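Local coordinates for SAR-endolysin (Enterobacteria phage P1, PDB 1XJU), which hydrolyses the beta-1,4 linkages of host peptidoglycan as a lysozyme, after release from the inner membrane, so that the host cell bursts and frees phage particles, at residues N3-E8 and R147-T152; E8-A13 and A51-N56; L58-C63 and S83-M88; H110-A113 and V119-C122; D127-N132 and G138-R143. All coordinates share one frame; numbering follows the deposited sequence.

In the fold
Helix 4-10, close to the N terminus, enters contact 1 at once, meeting the end of helix 137-151 and closing nearly the whole chain into one loop that encloses the other four contacts. Those four follow one another without crossing. Contact 2 brings the end of helix 4-10 to helix 46-67, near the active-site residues, and contact 3 lays helix 46-67 against helix 75-88. Contacts 4 and 5 close short loops, the first between helices 108-114 and 118-123, the second between 127-132 and the start of helix 137-151. The C122-C150 disulfide ties contact 4 to contact 1, whereas hydrogen bonds from R142 to S83 and from R143 to N87 tie contact 3 to contact 5.

Contact 1. Residues N3-E8 and R147-T152; sequences NQAGLE and RQLCLT
L149 reaches from the last turns of helix 137-151 to the first turn of helix 4-10 and meets A5 and G6 there. Its CB is directed at the opposite helix but stops short of it, at 5.2 Å from A5 CB. CG, anti to the backbone N (chi1 172°), comes closer, and from there the two methyls divide the work. CD1 touches the A5 methyl, CD1 to CB 3.6 Å. CD2 also lies near A5 CB, but it faces mainly the backbone of the next residue, 3.7 Å from G6 N. With no side chain on G6, CD2 can lie against the main chain there, while CD1 keeps to the A5 methyl.

The helix start that receives L149 is held by its own N-cap. N3 OD1 accepts from G6 N at 2.9 Å, with an N-H...O angle of 163°, and the donor sits almost in line with the amide C=O bond. This capping oxygen lies at the border of the contact, 4.4 Å from L149 CD2. The amide of N3 is steadied from its other end by N76, which takes a hydrogen bond from ND2, while N3 N binds S79 OG. N76 also donates to T152 O and touches L149, so helix 75-88 underlies both segments. On the far segment T152 OG1 binds Q148 O at 2.8 Å. Bringing the N-terminal helix back onto the C-terminal helix is characteristic of the phage lysozyme fold, as in T4 lysozyme.

Contact 2. Residues E8-A13 and A51-N56; sequences ELIGNA and ADWEKN
With CG anti to its backbone N (chi1 -170°) and the ring turned crosswise, W53 extends its indole from helix 46-67 against the chain at I10-A13. On the other side G11 takes a positive phi of 71°, which ends helix 4-10 and lets the backbone run on across the ring face. This turn belongs to the active-site region of the phage lysozyme fold: it leads into helix 13-18, which carries E14, the inferred proton donor/acceptor of the active site, and N12 caps that helix by accepting from G15 N through OD1.

One indole face is covered largely by backbone. A13 N stands 3.6 Å above the plane over the ring centre, and N12 C lies towards the rim, 3.4 Å from W53 CZ2. The A13 methyl adds to the cover, CB to CE3 3.7 Å. At the ring edge, in its plane, comes I10 O, 3.5 Å from CZ2. The I10 side chain runs alongside the indole, headed the other way, its CG2 resting 4.0 Å from that same CZ2. F86 of helix 75-88 meets W53 edge-to-face, so the ring is lodged between the turn and the core. C23, catalytic in the active enzyme but disulfide-bonded to C16 in this inactive form, has its side chain about 6 Å from that of W53.

The indole N-H is shared between two acceptors, neither strongly bound. NE1 points poorly at G11 O (3.3 Å, N-H...O 128°) and also weakly at a water, and that water in turn donates to G11 O at 3.0 Å.

Contact 3. Residues L58-C63 and S83-M88; sequences LIAERC and SAAFNM
A60 of helix 46-67 and A85 and F86 of helix 75-88 bring two helices of the phage lysozyme core together, and the small alanines allow a near approach. Helix 46-67 probably corresponds to the long helix that links the lobes in T4 lysozyme. The axes of 58-63 and 83-88 come within 8.1 Å and cross at 119°.

Side chain against backbone gives the shortest contact. A60 CB lies 3.6 Å from F86 N, pressed onto the turn where A85 gives way to F86, and A85 CB in return sits over A60 O at 4.0 Å.

Apolar side chains fill in around this pair. The methyls of A60 and A85 touch at 4.0 Å between their CB atoms, and A60 CB is as far from F86 CB. The F86 ring then leads off towards I57 and P24.

Polar groups of 83-88 turn to other parts of the fold: S83 OG binds R142 and E146 of helix 137-151, and N87 ND2 donates to the carbonyls of Y21 and C23.

Sulfur closes one end. C63 SG, anti to its backbone N (chi1 169°) and disulfide-bonded to C90, rests 4.1 Å from A85 CB.

Contact 4. Residues H110-A113 and V119-C122; sequences HKWA and VNMC. With SO4 (sulfate ion), chain D.
W112 and N120 face each other with the indole as a wall and the asparagine laid against it. The asparagine stem does the central touching: N120 CB stands 3.5 Å from the centroid of the five-membered ring, only 9° off the ring normal, a CH-pi contact squarely over the face. Further out, the amide nitrogen of N120 lies above the six-membered ring of W112, near its centre, with ND2 3.4 Å from CZ3. Ring and amide planes are 64° apart, so the amide stands up from the indole instead of stacking flat on it. On both residues CG is anti to the carbonyl carbon, and these torsions bring the N120 stem over the indole face. H124 also meets the tryptophan, with ring planes at about 30°.

These residues join helix 108-114 to helix 118-123 across the short connection between them, a helix-loop-helix element of the phage lysozyme fold. Nearer the backbone, W112 CB packs on M121 N at 3.7 Å. M121 leaves its helix beside A113 and bends only at its last torsion, bringing SD to 3.6 Å from A113 CB. Its end continues inward to A77 and M81 of helix 75-88. One residue on, C122 is disulfide-bonded to C150 of helix 137-151.

K111, which takes no part in the helix contact, holds a sulfate ion, probably from the crystallisation liquor. Its NZ donates to sulfate O4 at 2.7 Å and also makes a salt bridge with E106, while R101 NH2 and E106 N bind the same ion.

Contact 5. Residues D127-N132 and G138-R143; sequences DFVNSN and GLKIRR
The chain at F128-S131 passes beside the start of helix 137-151, closest where V129 and L139 have their CA atoms 4.8 Å apart. It leads into a small beta-hairpin of the phage lysozyme fold, strands 130-131 and 134-135, which helix 137-151 follows directly.

L139 directs its CB at the incoming chain, and its CD1 lies against main-chain oxygens, 3.5 Å from V129 O and 3.6 Å from N130 O. V129 in turn pushes its CG1 tightly onto the helix backbone, 3.5 Å from K140 CA, with the K140 and R143 stems alongside.

R143 bends at chi2 and chi3 (-64° and 88°), folding back so that its chain wraps round F128 O. R143 CG lies 3.3 Å from F128 O. The rest of the guanidinium is tied away from this contact, NE in a salt bridge with E146 and NH1 donating to N87 OD1, which should fix its rotation. The remaining nitrogen completes the grip: R143 NH2 donates to F128 O at 3.1 Å, with the oxygen almost in the guanidinium plane and an N-H...O angle of 158°.

Contact 1. Residues N3-E8 and R147-T152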
# COMPACT_ATOMS: atom_id res chain seq x y z
N ASN A 3 -2.41 8.87 -10.80
CA ASN A 3 -2.98 8.90 -12.12
C ASN A 3 -4.24 8.04 -12.23
O ASN A 3 -4.67 7.41 -11.27
CB ASN A 3 -1.92 8.59 -13.18
CG ASN A 3 -1.41 7.18 -13.14
OD1 ASN A 3 -1.98 6.27 -12.50
ND2 ASN A 3 -0.31 6.97 -13.89
N GLN A 4 -4.88 8.05 -13.41
CA GLN A 4 -6.13 7.34 -13.57
C GLN A 4 -6.01 5.88 -13.29
O GLN A 4 -6.90 5.29 -12.69
CB GLN A 4 -6.69 7.56 -14.99
CG GLN A 4 -7.04 8.96 -15.25
CD GLN A 4 -8.18 9.36 -14.39
OE1 GLN A 4 -9.28 8.75 -14.47
NE2 GLN A 4 -7.93 10.32 -13.49
N ALA A 5 -4.94 5.27 -13.75
CA ALA A 5 -4.76 3.84 -13.54
C ALA A 5 -4.62 3.55 -12.05
O ALA A 5 -5.15 2.56 -11.56
CB ALA A 5 -3.49 3.37 -14.29
N GLY A 6 -3.86 4.36 -11.32
CA GLY A 6 -3.73 4.16 -9.88
C GLY A 6 -5.06 4.32 -9.16
O GLY A 6 -5.36 3.60 -8.24
N LEU A 7 -5.83 5.31 -9.59
CA LEU A 7 -7.13 5.57 -9.02
C LEU A 7 -8.11 4.45 -9.29
O LEU A 7 -8.95 4.18 -8.43
CB LEU A 7 -7.66 6.94 -9.40
CG LEU A 7 -6.90 8.15 -8.82
CD1 LEU A 7 -7.42 9.46 -9.39
CD2 LEU A 7 -6.94 8.16 -7.29
N GLU A 8 -8.00 3.72 -10.41
CA GLU A 8 -8.80 2.52 -10.60
C GLU A 8 -8.47 1.46 -9.58
O GLU A 8 -9.36 0.78 -9.15
CB GLU A 8 -8.63 1.91 -12.00
CG GLU A 8 -9.23 2.75 -13.12
CD GLU A 8 -9.12 2.12 -14.49
OE1 GLU A 8 -8.50 1.03 -14.66
OE2 GLU A 8 -9.63 2.72 -15.42
N ARG A 147 2.04 -3.84 -9.38
CA ARG A 147 3.36 -4.06 -9.97
C ARG A 147 3.34 -3.86 -11.47
O ARG A 147 4.23 -3.22 -12.01
CB ARG A 147 3.88 -5.43 -9.59
CG ARG A 147 5.12 -5.88 -10.34
CD ARG A 147 5.52 -7.30 -10.05
NE ARG A 147 4.60 -8.22 -10.73
CZ ARG A 147 4.46 -9.53 -10.43
NH1 ARG A 147 3.53 -10.24 -11.06
NH2 ARG A 147 5.21 -10.13 -9.51
N GLN A 148 2.33 -4.36 -12.14
CA GLN A 148 2.27 -4.17 -13.58
C GLN A 148 2.09 -2.72 -13.96
O GLN A 148 2.72 -2.29 -14.95
CB GLN A 148 1.23 -5.07 -14.17
CG GLN A 148 1.61 -6.58 -14.01
CD GLN A 148 3.12 -6.94 -14.34
OE1 GLN A 148 3.90 -7.29 -13.44
NE2 GLN A 148 3.51 -6.84 -15.63
N LEU A 149 1.28 -1.98 -13.23
CA LEU A 149 1.21 -0.56 -13.46
C LEU A 149 2.57 0.11 -13.24
O LEU A 149 3.06 0.86 -14.08
CB LEU A 149 0.17 0.10 -12.55
CG LEU A 149 0.16 1.61 -12.58
CD1 LEU A 149 -0.12 2.16 -13.99
CD2 LEU A 149 -0.90 2.15 -11.60
N CYS A 150 3.18 -0.21 -12.11
CA CYS A 150 4.44 0.36 -11.68
C CYS A 150 5.51 0.22 -12.76
O CYS A 150 6.28 1.16 -13.01
CB CYS A 150 4.81 -0.38 -10.39
SG CYS A 150 6.12 0.30 -9.36
N LEU A 151 5.57 -0.95 -13.39
CA LEU A 151 6.62 -1.27 -14.36
C LEU A 151 6.34 -0.68 -15.72
O LEU A 151 7.25 -0.71 -16.59
CB LEU A 151 6.73 -2.77 -14.52
CG LEU A 151 7.27 -3.53 -13.32
CD1 LEU A 151 7.07 -5.02 -13.49
CD2 LEU A 151 8.71 -3.18 -13.14
N THR A 152 5.15 -0.16 -15.97
CA THR A 152 4.80 0.30 -17.32
C THR A 152 5.60 1.55 -17.67
O THR A 152 5.52 2.58 -16.98
CB THR A 152 3.32 0.59 -17.38
OG1 THR A 152 2.58 -0.62 -17.15
CG2 THR A 152 2.87 1.13 -18.75

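Contact 2. Residues E8-A13 and A51-N56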
# COMPACT_ATOMS: atom_id res chain seq x y z
N GLU A 8 -8.00 3.72 -10.41
CA GLU A 8 -8.80 2.52 -10.60
C GLU A 8 -8.47 1.46 -9.58
O GLU A 8 -9.36 0.78 -9.15
CB GLU A 8 -8.63 1.91 -12.00
CG GLU A 8 -9.23 2.75 -13.12
CD GLU A 8 -9.12 2.12 -14.49
OE1 GLU A 8 -8.50 1.03 -14.66
OE2 GLU A 8 -9.63 2.72 -15.42
N LEU A 9 -7.19 1.31 -9.23
CA LEU A 9 -6.79 0.32 -8.28
C LEU A 9 -7.28 0.71 -6.87
O LEU A 9 -7.63 -0.17 -6.10
CB LEU A 9 -5.28 0.12 -8.26
CG LEU A 9 -4.73 -0.41 -9.58
CD1 LEU A 9 -3.23 -0.49 -9.53
CD2 LEU A 9 -5.34 -1.72 -10.00
N ILE A 10 -7.18 1.99 -6.54
CA ILE A 10 -7.63 2.44 -5.21
C ILE A 10 -9.16 2.35 -5.07
O ILE A 10 -9.68 1.97 -4.02
CB ILE A 10 -7.12 3.85 -4.93
CG1 ILE A 10 -5.60 3.82 -4.74
CG2 ILE A 10 -7.84 4.50 -3.75
CD1 ILE A 10 -4.93 5.19 -4.75
N GLY A 11 -9.87 2.66 -6.14
CA GLY A 11 -11.30 2.59 -6.09
C GLY A 11 -11.90 3.68 -5.24
O GLY A 11 -11.36 4.73 -5.06
N ASN A 12 -13.07 3.39 -4.66
CA ASN A 12 -13.83 4.38 -3.93
C ASN A 12 -14.40 3.75 -2.69
O ASN A 12 -14.35 2.55 -2.48
CB ASN A 12 -14.89 5.04 -4.85
CG ASN A 12 -15.81 4.04 -5.47
OD1 ASN A 12 -16.40 3.23 -4.76
ND2 ASN A 12 -15.97 4.09 -6.80
N ALA A 13 -14.98 4.60 -1.85
CA ALA A 13 -15.43 4.15 -0.53
C ALA A 13 -16.55 3.13 -0.67
O ALA A 13 -16.64 2.15 0.08
CB ALA A 13 -15.85 5.30 0.28
N ALA A 51 -15.86 9.92 4.23
CA ALA A 51 -15.48 11.29 4.48
C ALA A 51 -13.96 11.44 4.43
O ALA A 51 -13.47 12.50 4.04
CB ALA A 51 -15.98 11.71 5.84
N ASP A 52 -13.24 10.41 4.86
CA ASP A 52 -11.78 10.48 4.94
C ASP A 52 -11.05 9.93 3.74
O ASP A 52 -9.81 9.93 3.72
CB ASP A 52 -11.35 9.76 6.19
CG ASP A 52 -11.75 10.55 7.43
OD1 ASP A 52 -11.57 10.04 8.54
OD2 ASP A 52 -12.19 11.71 7.35
N TRP A 53 -11.75 9.53 2.73
CA TRP A 53 -11.16 8.77 1.63
C TRP A 53 -10.07 9.61 0.93
O TRP A 53 -8.92 9.15 0.77
CB TRP A 53 -12.25 8.39 0.65
CG TRP A 53 -11.82 7.42 -0.40
CD1 TRP A 53 -11.35 7.63 -1.66
CD2 TRP A 53 -11.79 6.01 -0.22
NE1 TRP A 53 -11.04 6.45 -2.28
CE2 TRP A 53 -11.32 5.42 -1.44
CE3 TRP A 53 -12.18 5.14 0.82
CZ2 TRP A 53 -11.23 4.04 -1.62
CZ3 TRP A 53 -12.10 3.80 0.64
CH2 TRP A 53 -11.61 3.25 -0.57
N GLU A 54 -10.42 10.83 0.52
CA GLU A 54 -9.45 11.69 -0.17
C GLU A 54 -8.29 12.08 0.70
O GLU A 54 -7.15 12.12 0.23
CB GLU A 54 -10.14 12.94 -0.73
CG GLU A 54 -11.02 12.57 -1.88
CD GLU A 54 -10.21 12.02 -3.04
OE1 GLU A 54 -9.06 12.47 -3.24
OE2 GLU A 54 -10.69 11.11 -3.66
N LYS A 55 -8.55 12.34 1.98
CA LYS A 55 -7.50 12.64 2.92
C LYS A 55 -6.54 11.46 2.98
O LYS A 55 -5.30 11.65 3.04
CB LYS A 55 -8.11 12.93 4.32
CG LYS A 55 -7.13 12.92 5.55
CD LYS A 55 -7.82 12.70 6.95
CE LYS A 55 -6.82 12.83 8.13
NZ LYS A 55 -6.68 14.23 8.65
N ASN A 56 -7.08 10.26 2.96
CA ASN A 56 -6.23 9.09 3.06
C ASN A 56 -5.41 8.88 1.80
O ASN A 56 -4.26 8.43 1.89
CB ASN A 56 -7.02 7.85 3.46
CG ASN A 56 -7.34 7.83 4.95
OD1 ASN A 56 -6.50 8.18 5.78
ND2 ASN A 56 -8.52 7.32 5.30
O HOH W 1 -10.73 7.70 -4.99

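Contact 3. Residues L58-C63 and S83-M88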
# COMPACT_ATOMS: atom_id res chain seq x y z
N LEU A 58 -4.24 11.43 0.10
CA LEU A 58 -3.20 12.41 0.32
C LEU A 58 -2.15 11.94 1.24
O LEU A 58 -0.96 12.18 0.96
CB LEU A 58 -3.82 13.74 0.86
CG LEU A 58 -2.87 14.94 0.98
CD1 LEU A 58 -2.31 15.29 -0.38
CD2 LEU A 58 -3.59 16.14 1.54
N ILE A 59 -2.52 11.28 2.32
CA ILE A 59 -1.60 10.75 3.25
C ILE A 59 -0.73 9.67 2.62
O ILE A 59 0.49 9.61 2.87
CB ILE A 59 -2.32 10.21 4.53
CG1 ILE A 59 -2.88 11.35 5.36
CG2 ILE A 59 -1.38 9.44 5.39
CD1 ILE A 59 -3.86 10.90 6.41
N ALA A 60 -1.31 8.85 1.77
CA ALA A 60 -0.55 7.85 1.03
C ALA A 60 0.46 8.49 0.10
O ALA A 60 1.62 8.06 0.05
CB ALA A 60 -1.52 6.94 0.29
N GLU A 61 0.07 9.50 -0.64
CA GLU A 61 0.98 10.22 -1.52
C GLU A 61 2.09 10.82 -0.72
O GLU A 61 3.26 10.78 -1.15
CB GLU A 61 0.23 11.30 -2.33
CG GLU A 61 -0.69 10.73 -3.35
CD GLU A 61 -1.12 11.65 -4.48
OE1 GLU A 61 -2.02 11.25 -5.22
OE2 GLU A 61 -0.49 12.71 -4.69
N ARG A 62 1.77 11.39 0.45
CA ARG A 62 2.80 11.98 1.31
C ARG A 62 3.77 10.93 1.82
O ARG A 62 4.99 11.20 1.87
CB ARG A 62 2.17 12.72 2.48
CG ARG A 62 3.20 13.40 3.32
CD ARG A 62 2.62 14.44 4.28
NE ARG A 62 3.75 15.22 4.83
CZ ARG A 62 4.56 14.81 5.77
NH1 ARG A 62 5.58 15.57 6.12
NH2 ARG A 62 4.36 13.65 6.39
N CYS A 63 3.28 9.75 2.16
CA CYS A 63 4.15 8.65 2.52
C CYS A 63 5.18 8.39 1.42
O CYS A 63 6.39 8.27 1.67
CB CYS A 63 3.28 7.41 2.71
SG CYS A 63 4.26 5.86 2.86
N SER A 83 -1.12 3.60 -4.17
CA SER A 83 -2.14 2.57 -3.97
C SER A 83 -1.71 1.62 -2.86
O SER A 83 -2.52 1.32 -1.96
CB SER A 83 -2.35 1.82 -5.28
OG SER A 83 -3.19 0.68 -5.11
N ALA A 84 -0.48 1.12 -2.88
CA ALA A 84 -0.01 0.21 -1.86
C ALA A 84 -0.01 0.88 -0.50
O ALA A 84 -0.43 0.26 0.51
CB ALA A 84 1.38 -0.30 -2.22
N ALA A 85 0.43 2.12 -0.42
CA ALA A 85 0.47 2.84 0.85
C ALA A 85 -0.95 3.08 1.37
O ALA A 85 -1.19 3.03 2.57
CB ALA A 85 1.23 4.13 0.71
N PHE A 86 -1.89 3.37 0.49
CA PHE A 86 -3.28 3.57 0.88
C PHE A 86 -3.81 2.30 1.52
O PHE A 86 -4.51 2.32 2.55
CB PHE A 86 -4.11 3.95 -0.33
CG PHE A 86 -5.57 4.12 -0.06
CD1 PHE A 86 -6.44 3.08 -0.20
CD2 PHE A 86 -6.07 5.37 0.33
CE1 PHE A 86 -7.80 3.24 0.05
CE2 PHE A 86 -7.44 5.55 0.54
CZ PHE A 86 -8.29 4.45 0.40
N ASN A 87 -3.53 1.16 0.91
CA ASN A 87 -4.11 -0.12 1.31
C ASN A 87 -3.41 -0.69 2.53
O ASN A 87 -4.08 -1.32 3.36
CB ASN A 87 -3.99 -1.06 0.10
CG ASN A 87 -4.83 -2.28 0.10
OD1 ASN A 87 -4.39 -3.29 -0.52
ND2 ASN A 87 -6.12 -2.19 0.59
N MET A 88 -2.09 -0.50 2.64
CA MET A 88 -1.27 -1.19 3.64
C MET A 88 -0.72 -0.28 4.72
O MET A 88 -0.37 -0.79 5.79
CB MET A 88 -0.09 -1.88 2.96
CG MET A 88 -0.51 -2.86 1.87
SD MET A 88 -1.72 -4.10 2.39
CE MET A 88 -0.59 -5.27 3.18

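Contact 4. Residues H110-A113 and V119-C122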
# COMPACT_ATOMS: atom_id res chain seq x y z
N HIS A 110 11.59 -0.36 0.30
CA HIS A 110 12.12 0.91 0.72
C HIS A 110 13.59 1.10 0.32
O HIS A 110 13.98 2.19 -0.12
CB HIS A 110 11.92 1.09 2.23
CG HIS A 110 12.36 2.42 2.77
ND1 HIS A 110 13.64 2.66 3.25
CD2 HIS A 110 11.69 3.59 2.92
CE1 HIS A 110 13.69 3.91 3.69
NE2 HIS A 110 12.56 4.53 3.45
N LYS A 111 14.37 0.07 0.49
CA LYS A 111 15.78 0.12 0.08
C LYS A 111 15.89 0.53 -1.39
O LYS A 111 16.70 1.38 -1.74
CB LYS A 111 16.43 -1.23 0.31
CG LYS A 111 16.76 -1.47 1.75
CD LYS A 111 17.56 -2.72 1.92
CE LYS A 111 17.80 -3.04 3.39
NZ LYS A 111 18.64 -2.08 4.07
N TRP A 112 15.14 -0.14 -2.25
CA TRP A 112 15.23 0.16 -3.66
C TRP A 112 14.69 1.51 -4.01
O TRP A 112 15.25 2.21 -4.87
CB TRP A 112 14.59 -0.95 -4.49
CG TRP A 112 15.32 -2.24 -4.45
CD1 TRP A 112 14.83 -3.43 -4.07
CD2 TRP A 112 16.67 -2.49 -4.86
NE1 TRP A 112 15.78 -4.43 -4.22
CE2 TRP A 112 16.91 -3.87 -4.72
CE3 TRP A 112 17.69 -1.70 -5.38
CZ2 TRP A 112 18.15 -4.44 -5.00
CZ3 TRP A 112 18.92 -2.30 -5.70
CH2 TRP A 112 19.11 -3.64 -5.52
N ALA A 113 13.59 1.93 -3.37
CA ALA A 113 13.07 3.27 -3.63
C ALA A 113 14.11 4.34 -3.27
O ALA A 113 14.28 5.30 -4.00
CB ALA A 113 11.81 3.48 -2.78
N VAL A 119 12.35 -0.27 -10.99
CA VAL A 119 12.01 -1.62 -11.36
C VAL A 119 12.13 -2.58 -10.17
O VAL A 119 11.21 -3.35 -9.88
CB VAL A 119 12.84 -2.14 -12.57
CG1 VAL A 119 12.66 -3.63 -12.74
CG2 VAL A 119 12.43 -1.39 -13.80
N ASN A 120 13.24 -2.51 -9.47
CA ASN A 120 13.42 -3.40 -8.36
C ASN A 120 12.37 -3.13 -7.26
O ASN A 120 11.85 -4.06 -6.61
CB ASN A 120 14.82 -3.28 -7.75
CG ASN A 120 15.91 -3.70 -8.70
OD1 ASN A 120 15.65 -4.47 -9.65
ND2 ASN A 120 17.17 -3.31 -8.38
N MET A 121 12.11 -1.86 -7.01
CA MET A 121 11.06 -1.43 -6.07
C MET A 121 9.71 -2.08 -6.47
O MET A 121 9.04 -2.74 -5.65
CB MET A 121 11.00 0.07 -6.03
CG MET A 121 9.92 0.60 -5.10
SD MET A 121 9.60 2.37 -5.38
CE MET A 121 8.74 2.32 -6.99
N CYS A 122 9.30 -1.87 -7.70
CA CYS A 122 8.05 -2.41 -8.20
C CYS A 122 7.97 -3.90 -8.00
O CYS A 122 6.88 -4.47 -7.65
CB CYS A 122 7.92 -2.12 -9.71
SG CYS A 122 7.82 -0.38 -10.23
S SO4 D . 18.62 -3.69 7.40
O1 SO4 D . 19.40 -3.82 8.59
O2 SO4 D . 17.44 -2.86 7.68
O3 SO4 D . 18.26 -5.00 6.89
O4 SO4 D . 19.52 -3.13 6.40

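Contact 5. Residues D127-N132 and G138-R143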
# COMPACT_ATOMS: atom_id res chain seq x y z
N ASP A 127 5.67 -8.38 -1.92
CA ASP A 127 6.16 -8.73 -0.59
C ASP A 127 5.13 -8.37 0.48
O ASP A 127 5.36 -8.69 1.68
CB ASP A 127 7.44 -7.99 -0.19
CG ASP A 127 8.63 -8.36 -1.03
OD1 ASP A 127 8.53 -9.39 -1.78
OD2 ASP A 127 9.66 -7.72 -0.87
N PHE A 128 4.04 -7.69 0.12
CA PHE A 128 3.09 -7.20 1.13
C PHE A 128 1.71 -7.77 0.91
O PHE A 128 0.84 -7.12 0.34
CB PHE A 128 3.08 -5.65 1.12
CG PHE A 128 4.44 -5.08 1.35
CD1 PHE A 128 5.30 -4.85 0.27
CD2 PHE A 128 4.95 -4.94 2.63
CE1 PHE A 128 6.61 -4.49 0.51
CE2 PHE A 128 6.23 -4.56 2.86
CZ PHE A 128 7.05 -4.34 1.79
N VAL A 129 1.52 -9.01 1.33
CA VAL A 129 0.30 -9.73 1.06
C VAL A 129 -0.35 -10.28 2.31
O VAL A 129 -1.28 -11.10 2.21
CB VAL A 129 0.53 -10.85 -0.01
CG1 VAL A 129 0.98 -10.23 -1.30
CG2 VAL A 129 1.51 -11.90 0.51
N ASN A 130 0.08 -9.79 3.47
CA ASN A 130 -0.40 -10.28 4.77
C ASN A 130 -1.27 -9.25 5.46
O ASN A 130 -1.06 -8.03 5.32
CB ASN A 130 0.76 -10.54 5.71
CG ASN A 130 1.54 -11.79 5.39
OD1 ASN A 130 1.22 -12.54 4.48
ND2 ASN A 130 2.62 -11.98 6.15
N SER A 131 -2.25 -9.74 6.22
CA SER A 131 -2.96 -8.89 7.18
C SER A 131 -2.93 -9.56 8.50
O SER A 131 -3.34 -10.71 8.59
CB SER A 131 -4.41 -8.66 6.76
OG SER A 131 -5.12 -7.87 7.73
N ASN A 132 -2.47 -8.85 9.51
CA ASN A 132 -2.29 -9.40 10.83
C ASN A 132 -1.48 -10.69 10.76
O ASN A 132 -1.75 -11.62 11.49
CB ASN A 132 -3.64 -9.62 11.53
CG ASN A 132 -3.49 -9.82 13.03
OD1 ASN A 132 -2.66 -9.15 13.66
ND2 ASN A 132 -4.26 -10.75 13.58
N GLY A 138 -6.38 -12.11 -1.93
CA GLY A 138 -6.78 -10.82 -2.46
C GLY A 138 -5.70 -9.77 -2.41
O GLY A 138 -5.69 -8.88 -3.28
N LEU A 139 -4.84 -9.83 -1.41
CA LEU A 139 -3.72 -8.89 -1.35
C LEU A 139 -2.65 -9.23 -2.38
O LEU A 139 -2.06 -8.34 -3.02
CB LEU A 139 -3.11 -8.77 0.02
CG LEU A 139 -4.03 -8.13 1.09
CD1 LEU A 139 -3.27 -8.24 2.43
CD2 LEU A 139 -4.41 -6.69 0.74
N LYS A 140 -2.40 -10.50 -2.63
CA LYS A 140 -1.46 -10.89 -3.67
C LYS A 140 -1.90 -10.39 -5.04
O LYS A 140 -1.09 -9.84 -5.82
CB LYS A 140 -1.31 -12.41 -3.69
CG LYS A 140 -0.20 -12.81 -4.59
CD LYS A 140 -0.08 -14.31 -4.71
CE LYS A 140 -1.28 -14.93 -5.39
NZ LYS A 140 -0.97 -16.39 -5.80
N ILE A 141 -3.17 -10.54 -5.37
CA ILE A 141 -3.67 -10.08 -6.63
C ILE A 141 -3.49 -8.57 -6.79
O ILE A 141 -3.04 -8.07 -7.85
CB ILE A 141 -5.16 -10.44 -6.74
CG1 ILE A 141 -5.36 -11.92 -6.93
CG2 ILE A 141 -5.74 -9.73 -7.93
CD1 ILE A 141 -6.84 -12.31 -6.85
N ARG A 142 -3.85 -7.83 -5.76
CA ARG A 142 -3.71 -6.38 -5.71
C ARG A 142 -2.27 -5.99 -5.95
O ARG A 142 -2.04 -5.08 -6.75
CB ARG A 142 -4.24 -5.91 -4.36
CG ARG A 142 -4.10 -4.46 -4.09
CD ARG A 142 -4.75 -3.56 -5.10
NE ARG A 142 -4.70 -2.13 -4.64
CZ ARG A 142 -5.59 -1.50 -3.88
NH1 ARG A 142 -6.77 -2.10 -3.62
NH2 ARG A 142 -5.42 -0.25 -3.49
N ARG A 143 -1.36 -6.58 -5.22
CA ARG A 143 0.07 -6.24 -5.37
C ARG A 143 0.56 -6.50 -6.78
O ARG A 143 1.36 -5.73 -7.33
CB ARG A 143 0.92 -6.99 -4.39
CG ARG A 143 0.70 -6.62 -2.91
CD ARG A 143 1.06 -5.23 -2.50
NE ARG A 143 -0.01 -4.28 -2.65
CZ ARG A 143 -1.00 -4.14 -1.76
NH1 ARG A 143 -1.89 -3.20 -1.91
NH2 ARG A 143 -1.09 -4.99 -0.74